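Local coordinates for dual specificity protein phosphatase 8 (Homo sapiens, PDB 4JMK) that probably removes phosphate from tyrosine, serine and threonine residues of proteins and thereby dampens mitogen-activated protein kinase signalling, at residues Y31-S36 / A96-A101. The protein carries 1 engineered substitution. Residues are numbered along the deposited sequence; the frame is centred on the assembly and turned at random.
Sequences YVLNAS and ATIAIA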
loop_
_atom_site.group_PDB
_atom_site.type_symbol
_atom_site.label_atom_id
_atom_site.label_comp_id
_atom_site.label_asym_id
_atom_site.label_seq_id
_atom_site.Cartn_x
_atom_site.Cartn_y
_atom_site.Cartn_z
ATOM N N TYR A 31 4.403 9.823 7.427
ATOM C CA TYR A 31 4.996 9.004 6.360
ATOM C C TYR A 31 4.038 8.875 5.178
ATOM O O TYR A 31 2.829 8.704 5.374
ATOM C CB TYR A 31 5.263 7.585 6.866
ATOM C CG TYR A 31 6.520 7.412 7.685
ATOM C CD1 TYR A 31 6.597 7.882 8.987
ATOM C CD2 TYR A 31 7.614 6.741 7.163
ATOM C CE1 TYR A 31 7.737 7.695 9.741
ATOM C CE2 TYR A 31 8.757 6.551 7.907
ATOM C CZ TYR A 31 8.813 7.030 9.191
ATOM O OH TYR A 31 9.952 6.842 9.932
ATOM N N VAL A 32 4.591 8.906 3.970
ATOM C CA VAL A 32 3.799 8.803 2.736
ATOM C C VAL A 32 4.423 7.841 1.731
ATOM O O VAL A 32 5.604 7.981 1.358
ATOM C CB VAL A 32 3.633 10.168 2.039
ATOM C CG1 VAL A 32 2.962 9.985 0.643
ATOM C CG2 VAL A 32 2.800 11.117 2.907
ATOM N N LEU A 33 3.625 6.868 1.295
ATOM C CA LEU A 33 3.996 5.977 0.200
ATOM C C LEU A 33 3.122 6.336 -0.994
ATOM O O LEU A 33 1.910 6.125 -0.975
ATOM C CB LEU A 33 3.786 4.510 0.602
ATOM C CG LEU A 33 4.263 3.426 -0.362
ATOM C CD1 LEU A 33 5.662 3.660 -0.784
ATOM C CD2 LEU A 33 4.149 2.041 0.305
ATOM N N ASN A 34 3.752 6.891 -2.020
ATOM C CA ASN A 34 3.073 7.475 -3.172
ATOM C C ASN A 34 3.234 6.527 -4.347
ATOM O O ASN A 34 4.332 6.410 -4.912
ATOM C CB ASN A 34 3.751 8.816 -3.464
ATOM C CG ASN A 34 3.167 9.544 -4.658
ATOM O OD1 ASN A 34 2.591 8.944 -5.565
ATOM N ND2 ASN A 34 3.367 10.856 -4.685
ATOM N N ALA A 35 2.149 5.844 -4.710
ATOM C CA ALA A 35 2.197 4.851 -5.781
ATOM C C ALA A 35 1.693 5.481 -7.064
ATOM O O ALA A 35 0.548 5.263 -7.460
ATOM C CB ALA A 35 1.348 3.637 -5.419
ATOM N N SER A 36 2.545 6.284 -7.697
ATOM C CA SER A 36 2.179 6.999 -8.918
ATOM C C SER A 36 3.411 7.665 -9.504
ATOM O O SER A 36 4.425 7.799 -8.818
ATOM C CB SER A 36 1.159 8.089 -8.607
ATOM O OG SER A 36 1.829 9.238 -8.103
ATOM N N ALA A 96 -4.246 0.596 -3.416
ATOM C CA ALA A 96 -5.042 -0.457 -2.789
ATOM C C ALA A 96 -4.305 -1.796 -2.873
ATOM O O ALA A 96 -4.272 -2.568 -1.910
ATOM C CB ALA A 96 -6.411 -0.549 -3.469
ATOM N N THR A 97 -3.702 -2.066 -4.026
ATOM C CA THR A 97 -2.984 -3.336 -4.196
ATOM C C THR A 97 -1.798 -3.443 -3.230
ATOM O O THR A 97 -1.545 -4.500 -2.649
ATOM C CB THR A 97 -2.544 -3.533 -5.662
ATOM O OG1 THR A 97 -3.702 -3.463 -6.510
ATOM C CG2 THR A 97 -1.887 -4.904 -5.842
ATOM N N ILE A 98 -1.083 -2.345 -3.026
ATOM C CA ILE A 98 0.020 -2.364 -2.059
ATOM C C ILE A 98 -0.464 -2.683 -0.645
ATOM O O ILE A 98 0.130 -3.526 0.044
ATOM C CB ILE A 98 0.830 -1.057 -2.109
ATOM C CG1 ILE A 98 1.602 -1.005 -3.430
ATOM C CG2 ILE A 98 1.805 -0.944 -0.904
ATOM C CD1 ILE A 98 2.248 0.353 -3.742
ATOM N N ALA A 99 -1.554 -2.040 -0.221
ATOM C CA ALA A 99 -2.145 -2.318 1.092
ATOM C C ALA A 99 -2.529 -3.785 1.228
ATOM O O ALA A 99 -2.313 -4.398 2.289
ATOM C CB ALA A 99 -3.363 -1.437 1.322
ATOM N N ILE A 100 -3.110 -4.344 0.169
ATOM C CA ILE A 100 -3.512 -5.761 0.195
ATOM C C ILE A 100 -2.293 -6.651 0.354
ATOM O O ILE A 100 -2.301 -7.561 1.179
ATOM C CB ILE A 100 -4.327 -6.168 -1.065
ATOM C CG1 ILE A 100 -5.649 -5.398 -1.080
ATOM C CG2 ILE A 100 -4.616 -7.676 -1.059
ATOM C CD1 ILE A 100 -6.355 -5.364 -2.435
ATOM N N ALA A 101 -1.243 -6.395 -0.423
ATOM C CA ALA A 101 -0.012 -7.179 -0.294
ATOM C C ALA A 101 0.584 -7.083 1.117
ATOM O O ALA A 101 1.114 -8.064 1.646
ATOM C CB ALA A 101 1.013 -6.742 -1.344
#
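I98 meets L33 and A35 with its two branches, a compact example of how one isoleucine of a helix can touch two alternate residues of a chain running past it. The apolar contacts come first. The longer branch reaches A35, with CD1 of I98 3.8 Å from CB of A35; the shorter one lies against L33, where CG2 of I98 is 4.0 Å from CD2 of L33. The ethyl arm of I98 is fully extended (chi2 169°), which carries its terminal methyl out as far as A35. In L33, CG stands anti to the backbone nitrogen (chi1 -173°) and chi2 then turns CD2 to I98; the two side chains cross obliquely. Both interactions are methyl on methyl, and all three residues are buried near the middle of the chain.

In the α/β fold of the dual-specificity phosphatase catalytic domain, strand 29-34 runs parallel to strand 83-87 on one flank and 50-52 on the other, and helix 94-107 packs over the sheet. The side chain of A35 lies about 5 Å from that of S88, an engineered serine where a cysteine is predicted to form the phosphocysteine intermediate.

The polar side chain of N34 leaves its backbone away from segment 96-101. OG of S36 donates to OD1 of N34 at 2.7 Å, in the carbonyl plane and on a lone pair. ND2 of N34 bonds to the backbone oxygen of C39, so both polar atoms of the amide have a partner, which fixes its rotation.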